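Local structure of putative phosphosugar isomerase (Clostridium difficile, 3G68) at residues G166-S169 with S170-N174; N178-L181 with D182-R186; V316-Q319 with L320-G323. The protein probably binds phosphosugars or related carbohydrate derivatives through its paired SIS domains and may act as an isomerase, perhaps akin to the isomerase half of glucosamine-6-phosphate synthase. All blocks are in the same frame, centred on the assembly; numbering follows the deposited sequence. Where two conformers were deposited one is given.

Interaction 1: G166-S169 with S170-N174. With EDO (1,2-ethanediol), chain J.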
ATOM      1  N   GLY B 166     -33.491 -37.629   0.144  1.00 17.08           N
ATOM      2  CA  GLY B 166     -33.503 -36.960  -1.150  1.00 16.47           C
ATOM      3  C   GLY B 166     -34.497 -35.841  -1.384  1.00 16.77           C
ATOM      4  O   GLY B 166     -34.607 -35.354  -2.507  1.00 16.33           O
ATOM      5  N   ILE B 167     -35.198 -35.395  -0.343  1.00 16.74           N
ATOM      6  CA  ILE B 167     -36.175 -34.301  -0.491  1.00 16.76           C
ATOM      7  C   ILE B 167     -35.456 -32.983  -0.798  1.00 17.54           C
ATOM      8  O   ILE B 167     -35.974 -32.137  -1.548  1.00 16.86           O
ATOM      9  CB  ILE B 167     -37.047 -34.112   0.782  1.00 16.89           C
ATOM     10  CG1 ILE B 167     -37.810 -35.393   1.126  1.00 19.58           C
ATOM     11  CG2 ILE B 167     -38.053 -32.967   0.588  1.00 17.08           C
ATOM     12  CD1 ILE B 167     -38.563 -35.303   2.462  1.00 16.59           C
ATOM     13  N   ILE B 168     -34.273 -32.819  -0.193  1.00 17.50           N
ATOM     14  CA  ILE B 168     -33.442 -31.647  -0.397  1.00 16.97           C
ATOM     15  C   ILE B 168     -32.042 -32.078  -0.788  1.00 16.63           C
ATOM     16  O   ILE B 168     -31.574 -33.140  -0.384  1.00 17.47           O
ATOM     17  CB  ILE B 168     -33.414 -30.712   0.849  1.00 17.56           C
ATOM     18  CG1 ILE B 168     -32.728 -31.365   2.061  1.00 18.25           C
ATOM     19  CG2 ILE B 168     -34.842 -30.293   1.239  1.00 16.48           C
ATOM     20  CD1 ILE B 168     -32.680 -30.453   3.300  1.00 17.88           C
ATOM     21  N   SER B 169     -31.368 -31.235  -1.557  1.00 16.60           N
ATOM     22  CA  SER B 169     -29.986 -31.471  -1.959  1.00 16.87           C
ATOM     23  C   SER B 169     -29.046 -31.140  -0.808  1.00 17.19           C
ATOM     24  O   SER B 169     -29.450 -30.555   0.206  1.00 15.57           O
ATOM     25  CB  SER B 169     -29.590 -30.573  -3.131  1.00 17.06           C
ATOM     26  OG  SER B 169     -29.579 -29.207  -2.753  1.00 16.88           O
ATOM     27  N   SER B 170     -27.784 -31.482  -0.988  1.00 17.60           N
ATOM     28  CA  SER B 170     -26.779 -31.138   0.015  1.00 19.06           C
ATOM     29  C   SER B 170     -26.623 -29.628   0.118  1.00 18.54           C
ATOM     30  O   SER B 170     -26.449 -29.132   1.232  1.00 19.17           O
ATOM     31  CB  SER B 170     -25.424 -31.804  -0.260  1.00 20.11           C
ATOM     32  OG  SER B 170     -25.575 -33.202  -0.080  1.00 31.28           O
ATOM     33  N   GLU B 171     -26.672 -28.906  -1.009  1.00 17.57           N
ATOM     34  CA  GLU B 171     -26.520 -27.459  -0.944  0.50 18.51           C
ATOM     35  C   GLU B 171     -27.731 -26.807  -0.290  1.00 16.90           C
ATOM     36  O   GLU B 171     -27.577 -25.818   0.410  1.00 16.15           O
ATOM     37  CB  GLU B 171     -26.192 -26.851  -2.310  0.50 18.11           C
ATOM     38  CG  GLU B 171     -24.752 -27.190  -2.746  0.50 18.32           C
ATOM     39  CD  GLU B 171     -24.345 -26.575  -4.076  0.50 20.22           C
ATOM     40  OE1 GLU B 171     -25.207 -25.983  -4.765  0.50 25.89           O
ATOM     41  OE2 GLU B 171     -23.159 -26.701  -4.450  0.50 18.57           O
ATOM     42  N   LYS B 172     -28.921 -27.373  -0.520  1.00 15.85           N
ATOM     43  CA  LYS B 172     -30.153 -26.851   0.087  1.00 15.04           C
ATOM     44  C   LYS B 172     -30.096 -27.044   1.598  1.00 14.74           C
ATOM     45  O   LYS B 172     -30.457 -26.134   2.319  1.00 15.24           O
ATOM     46  CB  LYS B 172     -31.410 -27.492  -0.507  1.00 16.61           C
ATOM     47  CG  LYS B 172     -32.742 -26.972   0.086  1.00 17.31           C
ATOM     48  CD  LYS B 172     -33.004 -25.491  -0.216  1.00 17.49           C
ATOM     49  CE  LYS B 172     -34.356 -25.036   0.360  1.00 20.33           C
ATOM     50  NZ  LYS B 172     -34.553 -23.544   0.299  1.00 19.76           N
ATOM     51  N   TYR B 173     -29.615 -28.204   2.063  1.00 14.97           N
ATOM     52  CA  TYR B 173     -29.359 -28.434   3.495  1.00 14.55           C
ATOM     53  C   TYR B 173     -28.445 -27.313   4.013  1.00 14.68           C
ATOM     54  O   TYR B 173     -28.781 -26.624   4.951  1.00 14.23           O
ATOM     55  CB  TYR B 173     -28.707 -29.806   3.739  1.00 15.06           C
ATOM     56  CG  TYR B 173     -28.347 -30.073   5.195  1.00 14.54           C
ATOM     57  CD1 TYR B 173     -27.141 -29.632   5.726  1.00 14.44           C
ATOM     58  CD2 TYR B 173     -29.215 -30.752   6.036  1.00 14.16           C
ATOM     59  CE1 TYR B 173     -26.816 -29.854   7.062  1.00 16.12           C
ATOM     60  CE2 TYR B 173     -28.886 -30.986   7.375  1.00 16.81           C
ATOM     61  CZ  TYR B 173     -27.688 -30.521   7.876  1.00 15.49           C
ATOM     62  OH  TYR B 173     -27.368 -30.741   9.208  1.00 17.34           O
ATOM     63  N   ASN B 174     -27.285 -27.142   3.398  1.00 14.13           N
ATOM     64  CA  ASN B 174     -26.349 -26.083   3.776  1.00 14.16           C
ATOM     65  C   ASN B 174     -26.989 -24.669   3.800  1.00 12.38           C
ATOM     66  O   ASN B 174     -26.741 -23.864   4.684  1.00 11.32           O
ATOM     67  CB  ASN B 174     -25.172 -26.066   2.788  1.00 14.26           C
ATOM     68  CG  ASN B 174     -24.138 -25.040   3.162  1.00 19.92           C
ATOM     69  OD1 ASN B 174     -24.041 -23.976   2.541  1.00 26.56           O
ATOM     70  ND2 ASN B 174     -23.411 -25.318   4.227  1.00 17.12           N
TER
HETATM   71  C1  EDO J 354     -25.796 -29.999  -4.717  1.00 42.90           C
HETATM   72  O1  EDO J 354     -25.866 -30.457  -3.361  1.00 26.51           O
HETATM   73  C2  EDO J 354     -27.112 -29.381  -5.099  1.00 40.60           C
HETATM   74  O2  EDO J 354     -26.901 -28.357  -6.061  1.00 50.48           O
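Ser169 caps the start of helix 170-184: the contact is a local N-cap at the end of the short loop that follows helix 145-165. Its side chain accepts from the first turn, Lys172 N to Ser169 OG at 3.0 Å, with an N-H...O angle of 155°. The hydroxyl can turn back this way because OG sits between the backbone N and the carbonyl carbon (chi1 66°). The carbonyl of the same serine opens the helical bonding, taking Tyr173 N at 3.0 Å from Ser169 O, so one residue satisfies two amides of the first turn. Ile168 adds the apolar part. Its CB lies 3.9 Å from Lys172 CG, and the two side chains cross at about a right angle, while Ile168 CD1 reaches the edge of the Tyr173 ring near its plane and comes within 4.0 Å of Tyr173 CB. The amide of Glu171, also in the first turn, donates to a 1,2-ethanediol molecule, Glu171 N to O1 of the diol at 2.9 Å. The other diol hydroxyl, O2, makes a weak 3.2 Å bond to Glu171 OE1. This small diol, probably from the crystallisation liquor, also meets Ser24 of the second subunit. At the other end of the loop, Gly166 closes helix 145-165 with a Schellman motif, its phi positive at 90°. Ile168 then leans on Leu159 and Ala162 of that helix, and Tyr173 lies against it too, bonding Gln160 through OH and forming a cation-pi pair with Arg163, with helix 22-25 touching the ring as well.

Interaction 2: N178-L181 with D182-R186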
ATOM      1  N   ASN B 178     -27.473 -22.235   7.092  1.00 11.65           N
ATOM      2  CA  ASN B 178     -27.014 -20.841   7.080  1.00 12.30           C
ATOM      3  C   ASN B 178     -28.128 -19.820   7.414  1.00 11.46           C
ATOM      4  O   ASN B 178     -27.850 -18.837   8.083  1.00  8.48           O
ATOM      5  CB  ASN B 178     -26.221 -20.543   5.816  1.00 13.45           C
ATOM      6  CG  ASN B 178     -24.771 -21.049   5.934  1.00 16.99           C
ATOM      7  OD1 ASN B 178     -23.959 -20.465   6.665  1.00 15.83           O
ATOM      8  ND2 ASN B 178     -24.466 -22.149   5.273  1.00 21.76           N
ATOM      9  N   LYS B 179     -29.369 -20.086   6.996  1.00  8.34           N
ATOM     10  CA  LYS B 179     -30.520 -19.233   7.399  1.00  9.69           C
ATOM     11  C   LYS B 179     -30.768 -19.299   8.916  1.00  9.42           C
ATOM     12  O   LYS B 179     -31.007 -18.284   9.576  1.00  9.38           O
ATOM     13  CB  LYS B 179     -31.794 -19.648   6.652  1.00 10.49           C
ATOM     14  CG  LYS B 179     -31.743 -19.393   5.201  1.00 10.31           C
ATOM     15  CD  LYS B 179     -33.099 -19.814   4.599  1.00 15.35           C
ATOM     16  CE  LYS B 179     -33.161 -19.521   3.144  1.00 20.29           C
ATOM     17  NZ  LYS B 179     -34.313 -20.218   2.587  1.00 16.91           N
ATOM     18  N   ILE B 180     -30.707 -20.502   9.475  1.00 11.65           N
ATOM     19  CA  ILE B 180     -30.851 -20.715  10.917  1.00 10.11           C
ATOM     20  C   ILE B 180     -29.730 -19.965  11.620  1.00 10.23           C
ATOM     21  O   ILE B 180     -29.965 -19.275  12.604  1.00  9.98           O
ATOM     22  CB  ILE B 180     -30.811 -22.222  11.279  1.00 10.29           C
ATOM     23  CG1 ILE B 180     -32.055 -22.939  10.737  1.00  9.33           C
ATOM     24  CG2 ILE B 180     -30.707 -22.441  12.760  1.00 10.32           C
ATOM     25  CD1 ILE B 180     -31.956 -24.493  10.794  1.00  9.67           C
ATOM     26  N   LEU B 181     -28.511 -20.057  11.095  1.00  9.52           N
ATOM     27  CA  LEU B 181     -27.373 -19.325  11.692  1.00  9.42           C
ATOM     28  C   LEU B 181     -27.586 -17.808  11.630  1.00  9.21           C
ATOM     29  O   LEU B 181     -27.221 -17.074  12.550  1.00 10.17           O
ATOM     30  CB  LEU B 181     -26.049 -19.738  11.026  1.00  8.87           C
ATOM     31  CG  LEU B 181     -25.528 -21.122  11.394  1.00 10.54           C
ATOM     32  CD1 LEU B 181     -24.297 -21.487  10.517  1.00 11.41           C
ATOM     33  CD2 LEU B 181     -25.171 -21.206  12.908  1.00  8.29           C
ATOM     34  N   ASP B 182     -28.202 -17.344  10.554  1.00  9.57           N
ATOM     35  CA  ASP B 182     -28.540 -15.929  10.410  1.00 11.29           C
ATOM     36  C   ASP B 182     -29.545 -15.494  11.507  1.00 11.70           C
ATOM     37  O   ASP B 182     -29.432 -14.378  11.988  1.00 14.86           O
ATOM     38  CB  ASP B 182     -29.181 -15.610   9.051  1.00 12.27           C
ATOM     39  CG  ASP B 182     -28.209 -15.586   7.876  1.00 17.11           C
ATOM     40  OD1 ASP B 182     -26.982 -15.496   8.038  1.00 14.54           O
ATOM     41  OD2 ASP B 182     -28.731 -15.589   6.740  1.00 17.88           O
ATOM     42  N   ALA B 183     -30.481 -16.361  11.917  1.00 10.12           N
ATOM     43  CA  ALA B 183     -31.423 -16.050  13.008  1.00 10.08           C
ATOM     44  C   ALA B 183     -30.688 -16.069  14.354  1.00 10.27           C
ATOM     45  O   ALA B 183     -30.823 -15.171  15.197  1.00 11.22           O
ATOM     46  CB  ALA B 183     -32.575 -17.085  13.027  1.00 11.02           C
ATOM     47  N   ILE B 184     -29.859 -17.074  14.549  1.00 10.42           N
ATOM     48  CA  ILE B 184     -29.093 -17.218  15.799  1.00 10.52           C
ATOM     49  C   ILE B 184     -28.182 -15.996  16.064  1.00 10.87           C
ATOM     50  O   ILE B 184     -28.033 -15.559  17.199  1.00  8.83           O
ATOM     51  CB  ILE B 184     -28.239 -18.541  15.760  1.00 10.99           C
ATOM     52  CG1 ILE B 184     -29.156 -19.788  15.787  1.00 13.75           C
ATOM     53  CG2 ILE B 184     -27.207 -18.552  16.862  1.00 12.30           C
ATOM     54  CD1 ILE B 184     -28.380 -21.125  15.574  1.00 11.46           C
ATOM     55  N   ASN B 185     -27.627 -15.407  15.001  1.00  9.87           N
ATOM     56  CA  ASN B 185     -26.733 -14.269  15.123  0.70 10.09           C
ATOM     57  C   ASN B 185     -27.415 -12.947  15.503  1.00 10.68           C
ATOM     58  O   ASN B 185     -26.753 -11.991  15.881  1.00  9.70           O
ATOM     59  CB  ASN B 185     -25.916 -14.056  13.848  0.70 10.41           C
ATOM     60  CG  ASN B 185     -24.656 -13.246  14.121  0.70  9.47           C
ATOM     61  OD1 ASN B 185     -23.922 -13.539  15.066  0.70 16.15           O
ATOM     62  ND2 ASN B 185     -24.407 -12.240  13.314  0.70 13.12           N
ATOM     63  N   ARG B 186     -28.737 -12.898  15.367  1.00  9.88           N
ATOM     64  CA  ARG B 186     -29.522 -11.711  15.758  1.00 10.41           C
ATOM     65  C   ARG B 186     -29.995 -11.758  17.202  1.00 10.31           C
ATOM     66  O   ARG B 186     -30.512 -10.762  17.725  1.00  8.70           O
ATOM     67  CB  ARG B 186     -30.745 -11.575  14.846  1.00 11.90           C
ATOM     68  CG  ARG B 186     -30.322 -11.359  13.407  1.00 11.15           C
ATOM     69  CD  ARG B 186     -31.514 -11.038  12.578  1.00 20.34           C
ATOM     70  NE  ARG B 186     -31.138 -10.688  11.228  1.00 22.19           N
ATOM     71  CZ  ARG B 186     -31.982 -10.240  10.310  1.00 27.01           C
ATOM     72  NH1 ARG B 186     -33.266 -10.078  10.591  1.00 27.54           N
ATOM     73  NH2 ARG B 186     -31.527  -9.938   9.098  1.00 29.86           N
TER
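Ile184 points back toward the preceding turn of helix 170-184, where its CD1 meets Ile180 CG2 at 3.9 Å, the branch methyl of a side chain that itself heads away; the two cross obliquely. This is an i to i+4 apolar side-chain contact on the last turns of an alpha-helix packed against helices 4-20 and 145-165 in this double-SIS-domain protein. The methyl used by Ile180 is the branch anti to its backbone N, whereas Ile184 swings CG1 beside its own N (chi1 -68°), which sends CD1 back along the helix over the Ile180 carbonyl. Leu181 comes to the same methyl from the next position, CD2 lying 4.2 Å from Ile184 CD1. Ile19 of helix 4-20 covers Leu181 and Ile184, and Met15 also packs on Ile184, while Leu152 and Leu159 of helix 145-165 pack on Ile180. Asp182 faces a different way. Its CB sits 3.3 Å from Lys179 O, and its carboxylate passes close to the Asn178 carbonyl without bonding it; OD1 instead forms a salt bridge with Arg14 of the second subunit. That arginine also donates to Asn178 OD1, gripping both ends of the turn across the interface, while Asn178 ND2 bonds Asn174 O one turn earlier. Beneath the side chains the helical ladder runs on, with Asp182 N bonded to Asn178 O at 2.9 Å and Asn185 N to Leu181 O at 3.0 Å. The straightest of these bonds lies under the isoleucine pair, Ile184 N reaching Ile180 O at 2.9 Å with an N-H...O angle of 165°.

Interaction 3: V316-Q319 with L320-G323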
ATOM      1  N   VAL B 316     -37.726 -13.675  22.759  1.00  7.36           N
ATOM      2  CA  VAL B 316     -36.599 -13.199  23.608  1.00  6.54           C
ATOM      3  C   VAL B 316     -37.050 -12.093  24.584  1.00  7.17           C
ATOM      4  O   VAL B 316     -36.759 -12.190  25.779  1.00  6.94           O
ATOM      5  CB  VAL B 316     -35.370 -12.765  22.753  1.00  5.84           C
ATOM      6  CG1 VAL B 316     -34.311 -12.024  23.575  1.00  5.55           C
ATOM      7  CG2 VAL B 316     -34.750 -13.970  22.140  1.00  4.29           C
ATOM      8  N   PRO B 317     -37.735 -11.036  24.087  1.00  7.16           N
ATOM      9  CA  PRO B 317     -38.218  -9.980  25.000  1.00  8.25           C
ATOM     10  C   PRO B 317     -39.098 -10.442  26.140  1.00  8.85           C
ATOM     11  O   PRO B 317     -38.986  -9.927  27.248  1.00 10.28           O
ATOM     12  CB  PRO B 317     -38.979  -9.023  24.074  1.00  8.27           C
ATOM     13  CG  PRO B 317     -39.034  -9.698  22.769  1.00  7.79           C
ATOM     14  CD  PRO B 317     -37.949 -10.644  22.681  1.00  7.57           C
ATOM     15  N   ILE B 318     -39.959 -11.423  25.870  1.00  7.48           N
ATOM     16  CA  ILE B 318     -40.886 -11.911  26.864  1.00  7.02           C
ATOM     17  C   ILE B 318     -40.110 -12.744  27.887  1.00  7.20           C
ATOM     18  O   ILE B 318     -40.329 -12.587  29.079  1.00  7.80           O
ATOM     19  CB  ILE B 318     -42.057 -12.753  26.262  1.00  7.64           C
ATOM     20  CG1 ILE B 318     -42.843 -11.941  25.232  1.00 10.92           C
ATOM     21  CG2 ILE B 318     -42.996 -13.171  27.384  1.00  8.65           C
ATOM     22  CD1 ILE B 318     -43.439 -10.716  25.802  1.00 11.61           C
ATOM     23  N   GLN B 319     -39.214 -13.617  27.433  1.00  8.04           N
ATOM     24  CA  GLN B 319     -38.352 -14.351  28.369  1.00  8.33           C
ATOM     25  C   GLN B 319     -37.510 -13.424  29.191  1.00  7.23           C
ATOM     26  O   GLN B 319     -37.256 -13.712  30.365  1.00  9.76           O
ATOM     27  CB  GLN B 319     -37.445 -15.327  27.620  1.00  9.66           C
ATOM     28  CG  GLN B 319     -38.191 -16.475  26.987  1.00  9.75           C
ATOM     29  CD  GLN B 319     -37.403 -17.110  25.880  1.00 13.19           C
ATOM     30  OE1 GLN B 319     -36.639 -16.433  25.171  1.00 12.38           O
ATOM     31  NE2 GLN B 319     -37.572 -18.426  25.711  1.00 10.03           N
ATOM     32  N   LEU B 320     -37.048 -12.306  28.622  1.00  7.80           N
ATOM     33  CA  LEU B 320     -36.260 -11.355  29.404  1.00  7.31           C
ATOM     34  C   LEU B 320     -37.100 -10.707  30.487  1.00  7.71           C
ATOM     35  O   LEU B 320     -36.594 -10.442  31.600  1.00  8.23           O
ATOM     36  CB  LEU B 320     -35.494 -10.335  28.551  1.00  5.95           C
ATOM     37  CG  LEU B 320     -34.518  -9.449  29.304  1.00  8.57           C
ATOM     38  CD1 LEU B 320     -33.481 -10.279  30.126  1.00  7.81           C
ATOM     39  CD2 LEU B 320     -33.795  -8.557  28.312  1.00  8.90           C
ATOM     40  N   ILE B 321     -38.379 -10.445  30.183  1.00  8.41           N
ATOM     41  CA  ILE B 321     -39.312  -9.948  31.186  1.00  7.18           C
ATOM     42  C   ILE B 321     -39.382 -10.943  32.338  1.00  8.70           C
ATOM     43  O   ILE B 321     -39.353 -10.526  33.483  1.00  8.52           O
ATOM     44  CB  ILE B 321     -40.727  -9.685  30.640  1.00  7.39           C
ATOM     45  CG1 ILE B 321     -40.746  -8.413  29.801  1.00  7.89           C
ATOM     46  CG2 ILE B 321     -41.737  -9.519  31.809  1.00  7.00           C
ATOM     47  CD1 ILE B 321     -42.066  -8.182  28.996  1.00  7.66           C
ATOM     48  N   CYS B 322     -39.423 -12.242  32.015  1.00  7.61           N
ATOM     49  CA  CYS B 322     -39.469 -13.293  33.043  1.00  8.68           C
ATOM     50  C   CYS B 322     -38.256 -13.280  33.958  1.00 10.98           C
ATOM     51  O   CYS B 322     -38.367 -13.594  35.141  1.00 14.66           O
ATOM     52  CB  CYS B 322     -39.662 -14.681  32.429  1.00  9.06           C
ATOM     53  SG  CYS B 322     -41.208 -14.888  31.500  1.00 10.31           S
ATOM     54  N   GLY B 323     -37.087 -12.952  33.412  1.00  9.43           N
ATOM     55  CA  GLY B 323     -35.880 -12.884  34.203  1.00 10.97           C
ATOM     56  C   GLY B 323     -35.794 -11.620  35.043  1.00 12.93           C
ATOM     57  O   GLY B 323     -35.346 -11.679  36.202  1.00 14.94           O
TER
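Leu320 and Gln319 are the most deeply covered residues of this helical turn, with Ile318 close behind, and their side chains leave the axis in different directions. Leu320 meets the turn before it through CB, 3.6 Å from Val316 O, the carbonyl that also accepts its amide: Leu320 N to Val316 O is 2.9 Å. With CG anti to the backbone N (chi1 -172°), the isobutyl group is carried outward from the turn, onto Tyr191 and Ile198 of helix 187-200. Gln319 contributes mainly its backbone to the contact, its carbonyl accepting from Gly323 N at 3.1 Å. Its side chain extends from the turn to Met8 of helix 4-20, and the buried OE1 is satisfied by a hydrogen bond with Tyr148 OH. The four backbone bonds across the contact are i to i+4, as in an alpha-helix, and helix 316-324 packs beside the second of the two parallel five-stranded sheets, whose 2-1-3-4-5 strand order fits the SIS fold. Ile318 looks toward that sheet: it packs on Phe261 of strand 258-264 and on Ala226 and Leu230 of helix 220-234. Ile321 joins it there, the terminal methyls Ile318 CD1 and Ile321 CD1 lying 4.3 Å apart, and it too rests on Phe261 and Leu230. Under this pair, Ile321 N bonds Pro317 O at 3.0 Å, and CG1 of Ile321 passes 3.5 Å from that same Pro317 O, because it stands beside its own backbone N (chi1 -75°). Next along, Cys322 N bonds Ile318 O at 3.1 Å, and the cysteine side chain lies against Thr233 of helix 220-234.

How the interactions relate
From the N terminus, the three contacts follow in series, none enclosing or crossing another, and each joins adjacent segments without closing a long loop. Interaction 1 starts helix 170-184 and interaction 2 lies toward its end, with centres about 18 Å apart. Lys172 and Lys179 bring them together: both amines form salt bridges with Glu176, which lies between them in sequence. Both contacts also touch the second subunit. Interaction 3 comes much later, on helix 316-324, where helix 187-200 and helix 220-234 pack around it. Its nearest atoms are about 7 Å from interaction 2; helix 4-20 touches both contacts and links them.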